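Local coordinates for protein putative SnoaL-like polyketide cyclase (Jannaschia sp., PDB 3KKG) that is a putative polyketide cyclase of the SnoaL-like family and probably closes a ring in a polyketide-type substrate, at residues A[14-19]-A[73-78]; A[41-46]-A[125-130]; A[85-90]-A[115-120]; A[109-114]-A[129-134]. All blocks are in the same frame, centred on the assembly; numbering follows the deposited sequence. Where two conformers were deposited one is given.

How the interactions relate
Following the chain from the N terminus, interaction 1 brings strand 72-81 back to the end of helix 6-16 and closes the first loop. Segment 41-46 lies inside that loop. Its partner, 125-130, comes much later, so interactions 1 and 2 cross. Interaction 3 opens after interaction 1 has closed and is nested inside the loop of interaction 2. Interaction 4 crosses interaction 3 and ends on the same strand as interaction 2, sharing Tyr-129 and Phe-130 with it. Interactions 2, 3 and 4 join neighbouring strands of one mixed sheet. Interaction 1 sets a helix end against its strand 72-81. All four contacts also touch the second subunit.

Interaction 1: A[14-19]-A[73-78]; sequences TVLRLF and VVVENV
The backbone bond from Phe-19 N to Leu-16 O, 3.0 Å, links the two residues of 14-19 that reach strand 73-78. Contact with the strand itself is apolar packing near the surface. Phe-19 has CG anti to its carbonyl carbon (chi1 -65°), and this turn sends the ring toward the valines. Val-73 touches Phe-19 with both branches. Its CG2 lies at the ring edge, near the ring plane, 4.0 Å from Phe-19 CD2. Its CG1 approaches the backbone instead, 3.7 Å from Phe-19 O. Val-75 CG2 comes obliquely to the ring, 4.0 Å from Phe-19 CG, and also touches CB. That methyl is shared, because Leu-16 CD2 also touches Val-75 CG2 at 4.1 Å. Leu-16 CD2 reaches Val-78 CG2 at 4.1 Å as well, so one leucine methyl serves two valines. A classic beta bulge lies between those valines. Glu-76 and Asn-77 both face Gln-88 of the neighbouring strand. The extra residue shifts the facing pattern by one, which lets Val-75 and Val-78 both point to the helix side. Glu-76 OE2 forms a salt bridge with Arg-128 of the second subunit. Strand 84-94 continues the sheet beside 73-78 and adds Val-87 to the surroundings of Phe-19. Phe-117 of strand 108-120 packs against Val-15, Leu-18 and Phe-19, and helix 29-36 touches Thr-14, Arg-17 and Leu-18.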
loop_
_atom_site.group_PDB
_atom_site.type_symbol
_atom_site.label_atom_id
_atom_site.label_comp_id
_atom_site.label_asym_id
_atom_site.label_seq_id
_atom_site.Cartn_x
_atom_site.Cartn_y
_atom_site.Cartn_z
ATOM N N THR A 14 1.384 12.139 -16.296
ATOM C CA THR A 14 2.588 12.622 -15.619
ATOM C C THR A 14 3.154 11.570 -14.668
ATOM O O THR A 14 4.368 11.289 -14.706
ATOM C CB THR A 14 2.289 13.946 -14.918
ATOM O OG1 THR A 14 2.020 14.933 -15.925
ATOM C CG2 THR A 14 3.437 14.400 -13.955
ATOM N N VAL A 15 2.308 10.973 -13.837
ATOM C CA VAL A 15 2.787 9.959 -12.906
ATOM C C VAL A 15 3.328 8.709 -13.592
ATOM O O VAL A 15 4.351 8.132 -13.194
ATOM C CB VAL A 15 1.671 9.569 -11.905
ATOM C CG1 VAL A 15 1.993 8.265 -11.263
ATOM C CG2 VAL A 15 1.456 10.719 -10.922
ATOM N N LEU A 16 2.662 8.284 -14.669
ATOM C CA LEU A 16 3.082 7.044 -15.309
ATOM C C LEU A 16 4.500 7.130 -15.936
ATOM O O LEU A 16 5.179 6.105 -16.114
ATOM C CB LEU A 16 2.040 6.513 -16.294
ATOM C CG LEU A 16 0.870 5.793 -15.646
ATOM C CD1 LEU A 16 -0.194 5.450 -16.718
ATOM C CD2 LEU A 16 1.322 4.558 -14.871
ATOM N N ARG A 17 4.948 8.341 -16.254
ATOM C CA ARG A 17 6.324 8.525 -16.729
ATOM C C ARG A 17 7.325 8.025 -15.712
ATOM O O ARG A 17 8.393 7.531 -16.085
ATOM C CB ARG A 17 6.612 9.989 -17.044
ATOM C CG ARG A 17 5.790 10.560 -18.134
ATOM C CD ARG A 17 6.229 11.965 -18.546
ATOM N NE ARG A 17 7.606 11.957 -19.050
ATOM C CZ ARG A 17 8.517 12.895 -18.812
ATOM N NH1 ARG A 17 8.244 13.961 -18.066
ATOM N NH2 ARG A 17 9.726 12.771 -19.347
ATOM N N LEU A 18 6.963 8.070 -14.420
ATOM C CA LEU A 18 7.864 7.627 -13.372
ATOM C C LEU A 18 8.059 6.117 -13.337
ATOM O O LEU A 18 8.948 5.618 -12.669
ATOM C CB LEU A 18 7.345 8.095 -12.012
ATOM C CG LEU A 18 7.198 9.615 -11.850
ATOM C CD1 LEU A 18 6.488 10.006 -10.566
ATOM C CD2 LEU A 18 8.625 10.280 -11.958
ATOM N N PHE A 19 7.243 5.396 -14.088
ATOM C CA PHE A 19 7.314 3.952 -14.174
ATOM C C PHE A 19 7.977 3.482 -15.480
ATOM O O PHE A 19 8.071 2.278 -15.701
ATOM C CB PHE A 19 5.937 3.305 -13.987
ATOM C CG PHE A 19 5.392 3.541 -12.592
ATOM C CD1 PHE A 19 4.760 4.733 -12.268
ATOM C CD2 PHE A 19 5.675 2.640 -11.597
ATOM C CE1 PHE A 19 4.338 4.953 -10.975
ATOM C CE2 PHE A 19 5.228 2.863 -10.279
ATOM C CZ PHE A 19 4.591 4.034 -9.992
ATOM N N VAL A 73 9.419 -3.267 -13.334
ATOM C CA VAL A 73 8.082 -2.927 -12.839
ATOM C C VAL A 73 7.048 -3.139 -13.930
ATOM O O VAL A 73 7.242 -2.725 -15.048
ATOM C CB VAL A 73 8.057 -1.486 -12.183
ATOM C CG1 VAL A 73 8.407 -0.397 -13.189
ATOM C CG2 VAL A 73 6.699 -1.253 -11.509
ATOM N N VAL A 74 5.939 -3.785 -13.544
ATOM C CA VAL A 74 4.771 -3.940 -14.419
ATOM C C VAL A 74 3.593 -3.309 -13.706
ATOM O O VAL A 74 3.145 -3.780 -12.644
ATOM C CB VAL A 74 4.499 -5.395 -14.777
ATOM C CG1 VAL A 74 3.266 -5.473 -15.699
ATOM C CG2 VAL A 74 5.679 -6.014 -15.531
ATOM N N VAL A 75 3.078 -2.215 -14.263
ATOM C CA VAL A 75 1.917 -1.546 -13.726
ATOM C C VAL A 75 0.719 -2.434 -13.935
ATOM O O VAL A 75 0.477 -2.946 -15.063
ATOM C CB VAL A 75 1.729 -0.162 -14.380
ATOM C CG1 VAL A 75 0.358 0.428 -13.948
ATOM C CG2 VAL A 75 2.876 0.806 -14.026
ATOM N N GLU A 76 -0.087 -2.627 -12.894
ATOM C CA GLU A 76 -1.321 -3.347 -13.089
ATOM C C GLU A 76 -2.610 -2.758 -12.607
ATOM O O GLU A 76 -3.664 -3.350 -12.886
ATOM C CB GLU A 76 -1.297 -4.680 -12.507
ATOM C CG GLU A 76 -0.968 -4.692 -11.133
ATOM C CD GLU A 76 -1.207 -6.090 -10.626
ATOM O OE1 GLU A 76 -0.238 -6.896 -10.830
ATOM O OE2 GLU A 76 -2.289 -6.359 -10.050
ATOM N N ASN A 77 -2.544 -1.627 -11.953
ATOM C CA ASN A 77 -3.775 -0.872 -11.736
ATOM C C ASN A 77 -3.425 0.582 -11.557
ATOM O O ASN A 77 -2.432 0.873 -10.872
ATOM C CB ASN A 77 -4.578 -1.449 -10.559
ATOM C CG ASN A 77 -5.917 -0.764 -10.398
ATOM O OD1 ASN A 77 -5.995 0.249 -9.764
ATOM N ND2 ASN A 77 -6.886 -1.235 -11.121
ATOM N N VAL A 78 -4.189 1.503 -12.157
ATOM C CA VAL A 78 -4.076 2.923 -11.928
ATOM C C VAL A 78 -5.479 3.417 -11.492
ATOM O O VAL A 78 -6.487 3.157 -12.177
ATOM C CB VAL A 78 -3.645 3.685 -13.154
ATOM C CG1 VAL A 78 -3.624 5.183 -12.911
ATOM C CG2 VAL A 78 -2.284 3.113 -13.657
#

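Interaction 2: A[41-46]-A[125-130]; sequences FRSIFH and IEMRYF
Strands 41-45 and 125-130 run parallel, with axes 4.6 Å apart and 8° between them, and Arg-42 to Phe-45 pair in order with Glu-126 to Tyr-129. This is the parallel strand pair in the mixed, curved sheet of the NTF2-like fold. Five backbone bonds hold it; the one from Tyr-129 N to Ile-44 O is weak. On the face with Arg-42 and Ile-44, Glu-126 joins two arginines. Its CG is anti to the backbone N (chi1 -175°) and its chain is extended, which carries the carboxylate between them. OE1 takes a nearly straight salt bridge from Arg-42 NE, 3.0 Å, in the guanidinium plane. OE2 takes Arg-128 NE at 2.8 Å. Both oxygens are met on their anti sides, though somewhat out of the carboxylate plane. One water bridges OE1 and both arginine NH2 groups, and Ile-44 CD1 packs 3.8 Å from Glu-126 CD. Arg-42 NH1 also pairs with Glu-52, and Arg-128 NH1 with Glu-76 of the second subunit. With an alanine in place of Glu-126, both NE atoms would probably lose the carboxylate that ties the arginines together. On the other face, Phe-41 CZ meets selenomethionine Met-127 CB at 3.6 Å. The rings of Phe-45 and Tyr-129 are near parallel (11°) but slid apart. His-46 accepts a bond from Thr-131 N at NE2, while Tyr-129 O sits 3.9 Å above the centre of its ring.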
loop_
_atom_site.group_PDB
_atom_site.type_symbol
_atom_site.label_atom_id
_atom_site.label_comp_id
_atom_site.label_asym_id
_atom_site.label_seq_id
_atom_site.Cartn_x
_atom_site.Cartn_y
_atom_site.Cartn_z
ATOM N N PHE A 41 9.220 18.348 -2.844
ATOM C CA PHE A 41 8.708 16.963 -2.876
ATOM C C PHE A 41 9.120 16.193 -1.643
ATOM O O PHE A 41 10.255 16.302 -1.160
ATOM C CB PHE A 41 9.241 16.294 -4.125
ATOM C CG PHE A 41 8.957 14.830 -4.203
ATOM C CD1 PHE A 41 7.694 14.374 -4.404
ATOM C CD2 PHE A 41 9.990 13.905 -4.139
ATOM C CE1 PHE A 41 7.455 12.980 -4.539
ATOM C CE2 PHE A 41 9.779 12.580 -4.308
ATOM C CZ PHE A 41 8.512 12.093 -4.463
ATOM N N ARG A 42 8.186 15.394 -1.147
ATOM C CA ARG A 42 8.393 14.533 0.030
ATOM C C ARG A 42 8.118 13.077 -0.368
ATOM O O ARG A 42 7.095 12.781 -0.983
ATOM C CB ARG A 42 7.347 14.842 1.121
ATOM C CG ARG A 42 7.510 16.154 1.792
ATOM C CD ARG A 42 6.192 16.653 2.408
ATOM N NE ARG A 42 5.537 15.637 3.224
ATOM C CZ ARG A 42 5.757 15.406 4.516
ATOM N NH1 ARG A 42 6.626 16.101 5.212
ATOM N NH2 ARG A 42 5.074 14.458 5.128
ATOM N N SER A 43 9.030 12.218 0.053
ATOM C CA SER A 43 8.998 10.802 -0.205
ATOM C C SER A 43 8.802 10.063 1.130
ATOM O O SER A 43 9.449 10.365 2.128
ATOM C CB SER A 43 10.309 10.391 -0.857
ATOM O OG SER A 43 10.283 9.011 -1.153
ATOM N N ILE A 44 7.878 9.121 1.152
ATOM C CA ILE A 44 7.539 8.405 2.363
ATOM C C ILE A 44 7.626 6.911 2.021
ATOM O O ILE A 44 6.909 6.441 1.109
ATOM C CB ILE A 44 6.122 8.764 2.851
ATOM C CG1 ILE A 44 6.078 10.232 3.305
ATOM C CG2 ILE A 44 5.675 7.828 4.002
ATOM C CD1 ILE A 44 4.665 10.765 3.568
ATOM N N PHE A 45 8.538 6.208 2.685
ATOM C CA PHE A 45 8.798 4.809 2.411
ATOM C C PHE A 45 8.232 4.010 3.560
ATOM O O PHE A 45 8.772 4.062 4.667
ATOM C CB PHE A 45 10.298 4.609 2.262
ATOM C CG PHE A 45 10.719 3.234 1.890
ATOM C CD1 PHE A 45 10.573 2.791 0.621
ATOM C CD2 PHE A 45 11.313 2.412 2.806
ATOM C CE1 PHE A 45 11.059 1.541 0.233
ATOM C CE2 PHE A 45 11.768 1.128 2.437
ATOM C CZ PHE A 45 11.598 0.703 1.167
ATOM N N HIS A 46 7.127 3.312 3.352
ATOM C CA HIS A 46 6.442 2.567 4.399
ATOM C C HIS A 46 6.142 3.559 5.562
ATOM O O HIS A 46 5.525 4.593 5.351
ATOM C CB HIS A 46 7.249 1.302 4.784
ATOM C CG HIS A 46 7.410 0.343 3.654
ATOM N ND1 HIS A 46 8.406 0.489 2.710
ATOM C CD2 HIS A 46 6.625 -0.670 3.209
ATOM C CE1 HIS A 46 8.239 -0.429 1.758
ATOM N NE2 HIS A 46 7.164 -1.132 2.036
ATOM N N ILE A 125 3.912 16.345 -5.607
ATOM C CA ILE A 125 4.414 16.911 -4.331
ATOM C C ILE A 125 4.705 15.887 -3.220
ATOM O O ILE A 125 5.405 16.214 -2.235
ATOM C CB ILE A 125 3.471 18.007 -3.803
ATOM C CG1 ILE A 125 2.094 17.448 -3.383
ATOM C CG2 ILE A 125 3.280 19.102 -4.872
ATOM C CD1 ILE A 125 1.197 18.484 -2.665
ATOM N N GLU A 126 4.134 14.704 -3.346
ATOM C CA GLU A 126 4.343 13.678 -2.329
ATOM C C GLU A 126 4.115 12.304 -2.946
ATOM O O GLU A 126 3.257 12.128 -3.839
ATOM C CB GLU A 126 3.385 13.862 -1.159
ATOM C CG GLU A 126 3.656 12.881 -0.008
ATOM C CD GLU A 126 2.868 13.193 1.237
ATOM O OE1 GLU A 126 3.230 14.153 1.930
ATOM O OE2 GLU A 126 1.832 12.499 1.420
HETATM N N MSE A 127 4.899 11.348 -2.476
HETATM C CA MSE A 127 4.824 9.976 -2.881
HETATM C C MSE A 127 4.919 9.100 -1.641
HETATM O O MSE A 127 5.880 9.254 -0.894
HETATM C CB MSE A 127 5.984 9.655 -3.825
HETATM C CG MSE A 127 6.018 8.252 -4.348
HETATM SE SE MSE A 127 7.498 8.035 -5.563
HETATM C CE MSE A 127 8.813 8.025 -4.288
ATOM N N ARG A 128 3.916 8.259 -1.405
ATOM C CA ARG A 128 3.918 7.287 -0.333
ATOM C C ARG A 128 4.017 5.910 -0.941
ATOM O O ARG A 128 3.474 5.651 -2.010
ATOM C CB ARG A 128 2.631 7.367 0.500
ATOM C CG ARG A 128 2.398 8.694 1.139
ATOM C CD ARG A 128 0.996 8.784 1.747
ATOM N NE ARG A 128 0.792 10.059 2.411
ATOM C CZ ARG A 128 -0.202 10.230 3.276
ATOM N NH1 ARG A 128 -1.024 9.238 3.593
ATOM N NH2 ARG A 128 -0.371 11.425 3.844
ATOM N N TYR A 129 4.756 5.015 -0.319
ATOM C CA TYR A 129 5.065 3.729 -0.880
ATOM C C TYR A 129 4.877 2.593 0.102
ATOM O O TYR A 129 5.345 2.635 1.228
ATOM C CB TYR A 129 6.529 3.744 -1.399
ATOM C CG TYR A 129 6.885 2.476 -2.112
ATOM C CD1 TYR A 129 6.414 2.250 -3.392
ATOM C CD2 TYR A 129 7.668 1.510 -1.536
ATOM C CE1 TYR A 129 6.663 1.080 -4.037
ATOM C CE2 TYR A 129 7.942 0.331 -2.199
ATOM C CZ TYR A 129 7.456 0.130 -3.448
ATOM O OH TYR A 129 7.703 -1.052 -4.119
ATOM N N PHE A 130 4.365 1.472 -0.436
ATOM C CA PHE A 130 4.404 0.197 0.268
ATOM C C PHE A 130 4.668 -0.945 -0.674
ATOM O O PHE A 130 4.072 -1.014 -1.753
ATOM C CB PHE A 130 3.083 -0.161 0.933
ATOM C CG PHE A 130 2.582 0.822 1.939
ATOM C CD1 PHE A 130 1.831 1.907 1.571
ATOM C CD2 PHE A 130 2.783 0.621 3.303
ATOM C CE1 PHE A 130 1.343 2.816 2.539
ATOM C CE2 PHE A 130 2.288 1.484 4.260
ATOM C CZ PHE A 130 1.592 2.560 3.889
HETATM O O HOH W 1 2.282 13.169 4.572
HETATM O O HOH W 2 4.081 4.928 2.975
#

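Interaction 3: A[85-90]-A[115-120]; sequences VVVQAR and TLFTLA
Leu-116 CD2 rests against the forked end of Val-86, 3.9 Å from Val-86 CG2 and 4.0 Å from Val-86 CG1. The two lie side by side, and the single leucine methyl fills the notch between the valine branches. The other face of the sheet is bulkier. There Phe-117 has CG anti to its carbonyl carbon (chi1 -65°), which turns the ring edge to Val-85 O, 3.6 Å from Phe-117 CD2 and in the ring plane. Its CE2 touches Val-87 CG2 at 4.1 Å, so the ring spans from the carbonyl of Val-85 to the side chain of Val-87. Leu-119 CD1 crosses obliquely to Val-85 CG2, 3.7 Å away. Four backbone bonds fix the register, two joining Val-85 with Phe-117 and two joining Val-87 with Thr-115. One water sits between Val-87 O and Thr-115 OG1, donating to the first and accepting from the second at 2.7 Å. Val-15 of helix 6-16 packs on Val-87 and Phe-117. On the opposite face, Val-86 packs on Leu-116 of the second subunit. This antiparallel pair lies within a mixed sheet with helices on one face and a second subunit on the other, typical of dimeric NTF2-like proteins.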
loop_
_atom_site.group_PDB
_atom_site.type_symbol
_atom_site.label_atom_id
_atom_site.label_comp_id
_atom_site.label_asym_id
_atom_site.label_seq_id
_atom_site.Cartn_x
_atom_site.Cartn_y
_atom_site.Cartn_z
ATOM N N VAL A 85 -3.249 9.998 -7.282
ATOM C CA VAL A 85 -3.056 8.915 -8.225
ATOM C C VAL A 85 -2.440 7.746 -7.477
ATOM O O VAL A 85 -1.405 7.900 -6.789
ATOM C CB VAL A 85 -2.140 9.315 -9.394
ATOM C CG1 VAL A 85 -2.002 8.124 -10.316
ATOM C CG2 VAL A 85 -2.729 10.516 -10.151
ATOM N N VAL A 86 -3.041 6.580 -7.638
ATOM C CA VAL A 86 -2.598 5.362 -6.977
ATOM C C VAL A 86 -2.218 4.369 -8.031
ATOM O O VAL A 86 -2.978 4.105 -8.959
ATOM C CB VAL A 86 -3.739 4.766 -6.090
ATOM C CG1 VAL A 86 -3.267 3.457 -5.403
ATOM C CG2 VAL A 86 -4.271 5.837 -5.094
ATOM N N VAL A 87 -0.995 3.879 -7.997
ATOM C CA VAL A 87 -0.454 2.943 -8.955
ATOM C C VAL A 87 -0.116 1.654 -8.237
ATOM O O VAL A 87 0.719 1.652 -7.342
ATOM C CB VAL A 87 0.777 3.505 -9.695
ATOM C CG1 VAL A 87 1.283 2.480 -10.708
ATOM C CG2 VAL A 87 0.448 4.829 -10.375
ATOM N N GLN A 88 -0.709 0.546 -8.636
ATOM C CA GLN A 88 -0.279 -0.761 -8.133
ATOM C C GLN A 88 0.551 -1.428 -9.210
ATOM O O GLN A 88 0.216 -1.363 -10.402
ATOM C CB GLN A 88 -1.464 -1.620 -7.873
ATOM C CG GLN A 88 -2.388 -1.133 -6.719
ATOM C CD GLN A 88 -3.438 -2.150 -6.417
ATOM O OE1 GLN A 88 -3.119 -3.212 -5.919
ATOM N NE2 GLN A 88 -4.658 -1.853 -6.728
ATOM N N ALA A 89 1.602 -2.121 -8.795
ATOM C CA ALA A 89 2.517 -2.710 -9.740
ATOM C C ALA A 89 3.035 -4.007 -9.173
ATOM O O ALA A 89 2.725 -4.387 -8.040
ATOM C CB ALA A 89 3.685 -1.731 -10.134
ATOM N N ARG A 90 3.757 -4.742 -10.010
ATOM C CA ARG A 90 4.577 -5.838 -9.513
ATOM C C ARG A 90 6.022 -5.607 -9.871
ATOM O O ARG A 90 6.346 -5.072 -10.918
ATOM C CB ARG A 90 4.095 -7.184 -9.982
ATOM C CG ARG A 90 2.753 -7.589 -9.376
ATOM C CD ARG A 90 2.455 -9.045 -9.677
ATOM N NE ARG A 90 3.271 -9.950 -8.846
ATOM C CZ ARG A 90 2.969 -10.307 -7.585
ATOM N NH1 ARG A 90 1.845 -9.880 -7.033
ATOM N NH2 ARG A 90 3.741 -11.134 -6.881
ATOM N N THR A 115 2.029 2.639 -4.936
ATOM C CA THR A 115 2.588 3.981 -4.804
ATOM C C THR A 115 1.442 4.953 -4.836
ATOM O O THR A 115 0.613 4.876 -5.776
ATOM C CB THR A 115 3.640 4.256 -5.907
ATOM O OG1 THR A 115 4.492 3.085 -6.048
ATOM C CG2 THR A 115 4.472 5.461 -5.605
ATOM N N LEU A 116 1.415 5.870 -3.883
ATOM C CA LEU A 116 0.299 6.783 -3.710
ATOM C C LEU A 116 0.843 8.184 -3.898
ATOM O O LEU A 116 1.630 8.683 -3.055
ATOM C CB LEU A 116 -0.306 6.570 -2.317
ATOM C CG LEU A 116 -0.737 5.111 -2.082
ATOM C CD1 LEU A 116 -0.026 4.532 -0.905
ATOM C CD2 LEU A 116 -2.210 5.003 -1.912
ATOM N N PHE A 117 0.452 8.845 -4.977
ATOM C CA PHE A 117 0.964 10.159 -5.333
ATOM C C PHE A 117 -0.053 11.235 -5.017
ATOM O O PHE A 117 -1.273 11.031 -5.201
ATOM C CB PHE A 117 1.227 10.199 -6.855
ATOM C CG PHE A 117 2.326 9.262 -7.288
ATOM C CD1 PHE A 117 3.632 9.689 -7.334
ATOM C CD2 PHE A 117 2.046 7.977 -7.730
ATOM C CE1 PHE A 117 4.651 8.835 -7.756
ATOM C CE2 PHE A 117 3.072 7.132 -8.167
ATOM C CZ PHE A 117 4.374 7.583 -8.219
ATOM N N THR A 118 0.451 12.391 -4.612
ATOM C CA THR A 118 -0.342 13.617 -4.531
ATOM C C THR A 118 0.299 14.636 -5.454
ATOM O O THR A 118 1.539 14.784 -5.485
ATOM C CB THR A 118 -0.352 14.161 -3.107
ATOM O OG1 THR A 118 -0.779 13.109 -2.228
ATOM C CG2 THR A 118 -1.327 15.328 -2.948
ATOM N N LEU A 119 -0.552 15.295 -6.242
ATOM C CA LEU A 119 -0.089 16.327 -7.143
ATOM C C LEU A 119 -0.694 17.688 -6.761
ATOM O O LEU A 119 -1.690 17.761 -6.047
ATOM C CB LEU A 119 -0.447 15.976 -8.596
ATOM C CG LEU A 119 0.144 14.701 -9.217
ATOM C CD1 LEU A 119 -0.786 13.495 -9.037
ATOM C CD2 LEU A 119 0.578 14.919 -10.701
ATOM N N ALA A 120 -0.050 18.752 -7.222
ATOM C CA ALA A 120 -0.597 20.101 -7.135
ATOM C C ALA A 120 -0.192 20.829 -8.404
ATOM O O ALA A 120 0.994 20.838 -8.742
ATOM C CB ALA A 120 -0.047 20.848 -5.911
HETATM O O HOH W 3 3.568 1.076 -7.588
#

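Interaction 4: A[109-114]-A[129-134]; sequences VDVPDV and YFTDLL
Val-111 comes first, with CG2 set 3.4 Å from Thr-131 OG1. Pro-112 O accepts a bond from Thr-131 OG1 at 2.7 Å, and the hydroxyl reaches it because OG1 is anti to the threonine N (chi1 -171°). Asp-113 CG stands between N and the carbonyl carbon (chi1 77°), which turns the carboxylate to the tyrosine. Tyr-129 OH donates to Asp-113 OD2 at 2.7 Å, which receives it on its anti lone pair. OD2 lies in the ring plane at its edge, and the carboxylate is turned 89° to the ring. A phenylalanine in place of Tyr-129 would probably leave OD2 without this donor and the carboxylate less firmly oriented. These residues belong to the beta hairpin of strands 108-120 and 123-131, and a glycol molecule bound near Tyr-129 is consistent with a pocket there. Beyond the hairpin Asp-132 N-caps helix 133-140, and its OD2 bonds Ser-47 of the second subunit. Val-114 and Phe-130 form an antiparallel hydrogen-bonded pair, with Val-114 N bonded to Phe-130 O at 2.9 Å and Val-114 O to Phe-130 N at 3.0 Å. Val-114 CG1 lies 4.0 Å from Phe-130 CB, and Val-114 also packs on Phe-130 of the second subunit.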
loop_
_atom_site.group_PDB
_atom_site.type_symbol
_atom_site.label_atom_id
_atom_site.label_comp_id
_atom_site.label_asym_id
_atom_site.label_seq_id
_atom_site.Cartn_x
_atom_site.Cartn_y
_atom_site.Cartn_z
ATOM N N VAL A 109 13.266 -11.540 -6.216
ATOM C CA VAL A 109 12.023 -11.155 -5.569
ATOM C C VAL A 109 10.954 -10.997 -6.629
ATOM O O VAL A 109 11.240 -10.708 -7.806
ATOM C CB VAL A 109 12.150 -9.810 -4.742
ATOM C CG1 VAL A 109 13.307 -9.935 -3.801
ATOM C CG2 VAL A 109 12.237 -8.600 -5.636
ATOM N N ASP A 110 9.702 -11.168 -6.202
ATOM C CA ASP A 110 8.538 -11.045 -7.088
ATOM C C ASP A 110 7.408 -10.614 -6.140
ATOM O O ASP A 110 6.835 -11.449 -5.441
ATOM C CB ASP A 110 8.210 -12.402 -7.727
ATOM C CG ASP A 110 7.033 -12.347 -8.678
ATOM O OD1 ASP A 110 6.334 -11.350 -8.724
ATOM O OD2 ASP A 110 6.875 -13.352 -9.423
ATOM N N VAL A 111 7.137 -9.307 -6.072
ATOM C CA VAL A 111 6.224 -8.748 -5.085
ATOM C C VAL A 111 5.294 -7.688 -5.673
ATOM O O VAL A 111 5.704 -6.946 -6.556
ATOM C CB VAL A 111 6.973 -8.144 -3.851
ATOM C CG1 VAL A 111 7.554 -9.266 -2.978
ATOM C CG2 VAL A 111 8.031 -7.106 -4.287
ATOM N N PRO A 112 4.090 -7.593 -5.137
ATOM C CA PRO A 112 3.202 -6.467 -5.469
ATOM C C PRO A 112 3.637 -5.230 -4.712
ATOM O O PRO A 112 4.263 -5.316 -3.639
ATOM C CB PRO A 112 1.836 -6.971 -5.019
ATOM C CG PRO A 112 2.166 -7.749 -3.740
ATOM C CD PRO A 112 3.515 -8.427 -4.061
ATOM N N ASP A 113 3.227 -4.071 -5.190
ATOM C CA ASP A 113 3.454 -2.842 -4.466
ATOM C C ASP A 113 2.332 -1.879 -4.737
ATOM O O ASP A 113 1.425 -2.140 -5.555
ATOM C CB ASP A 113 4.820 -2.304 -4.713
ATOM C CG ASP A 113 5.016 -1.626 -6.014
ATOM O OD1 ASP A 113 4.086 -1.517 -6.830
ATOM O OD2 ASP A 113 6.178 -1.211 -6.282
ATOM N N VAL A 114 2.389 -0.747 -4.089
ATOM C CA VAL A 114 1.438 0.365 -4.311
ATOM C C VAL A 114 2.141 1.671 -4.008
ATOM O O VAL A 114 2.877 1.818 -3.030
ATOM C CB VAL A 114 0.177 0.194 -3.485
ATOM C CG1 VAL A 114 0.446 0.150 -2.011
ATOM C CG2 VAL A 114 -0.800 1.355 -3.822
ATOM N N TYR A 129 4.756 5.015 -0.319
ATOM C CA TYR A 129 5.065 3.729 -0.880
ATOM C C TYR A 129 4.877 2.593 0.102
ATOM O O TYR A 129 5.345 2.635 1.228
ATOM C CB TYR A 129 6.529 3.744 -1.399
ATOM C CG TYR A 129 6.885 2.476 -2.112
ATOM C CD1 TYR A 129 6.414 2.250 -3.392
ATOM C CD2 TYR A 129 7.668 1.510 -1.536
ATOM C CE1 TYR A 129 6.663 1.080 -4.037
ATOM C CE2 TYR A 129 7.942 0.331 -2.199
ATOM C CZ TYR A 129 7.456 0.130 -3.448
ATOM O OH TYR A 129 7.703 -1.052 -4.119
ATOM N N PHE A 130 4.365 1.472 -0.436
ATOM C CA PHE A 130 4.404 0.197 0.268
ATOM C C PHE A 130 4.668 -0.945 -0.674
ATOM O O PHE A 130 4.072 -1.014 -1.753
ATOM C CB PHE A 130 3.083 -0.161 0.933
ATOM C CG PHE A 130 2.582 0.822 1.939
ATOM C CD1 PHE A 130 1.831 1.907 1.571
ATOM C CD2 PHE A 130 2.783 0.621 3.303
ATOM C CE1 PHE A 130 1.343 2.816 2.539
ATOM C CE2 PHE A 130 2.288 1.484 4.260
ATOM C CZ PHE A 130 1.592 2.560 3.889
ATOM N N THR A 131 5.484 -1.902 -0.256
ATOM C CA THR A 131 5.530 -3.259 -0.809
ATOM C C THR A 131 5.437 -4.258 0.311
ATOM O O THR A 131 5.185 -3.902 1.441
ATOM C CB THR A 131 6.731 -3.425 -1.744
ATOM O OG1 THR A 131 6.625 -4.701 -2.422
ATOM C CG2 THR A 131 8.078 -3.404 -1.012
ATOM N N ASP A 132 5.710 -5.541 0.023
ATOM C CA ASP A 132 5.827 -6.513 1.123
ATOM C C ASP A 132 7.311 -6.571 1.504
ATOM O O ASP A 132 8.080 -7.455 1.146
ATOM C CB ASP A 132 5.361 -7.890 0.686
ATOM C CG ASP A 132 5.216 -8.832 1.877
ATOM O OD1 ASP A 132 5.778 -8.539 2.971
ATOM O OD2 ASP A 132 4.577 -9.902 1.720
ATOM N N LEU A 133 7.735 -5.539 2.237
ATOM C CA LEU A 133 9.120 -5.396 2.579
ATOM C C LEU A 133 9.559 -6.480 3.554
ATOM O O LEU A 133 10.708 -6.916 3.465
ATOM C CB LEU A 133 9.401 -4.008 3.164
ATOM C CG LEU A 133 10.855 -3.620 3.374
ATOM C CD1 LEU A 133 11.633 -3.565 2.080
ATOM C CD2 LEU A 133 10.914 -2.232 4.062
ATOM N N LEU A 134 8.690 -6.971 4.420
ATOM C CA LEU A 134 9.056 -8.083 5.299
ATOM C C LEU A 134 9.388 -9.322 4.463
ATOM O O LEU A 134 10.394 -10.022 4.691
ATOM C CB LEU A 134 7.905 -8.421 6.257
ATOM C CG LEU A 134 8.170 -9.591 7.181
ATOM C CD1 LEU A 134 9.381 -9.299 8.097
ATOM C CD2 LEU A 134 6.886 -9.919 8.006
#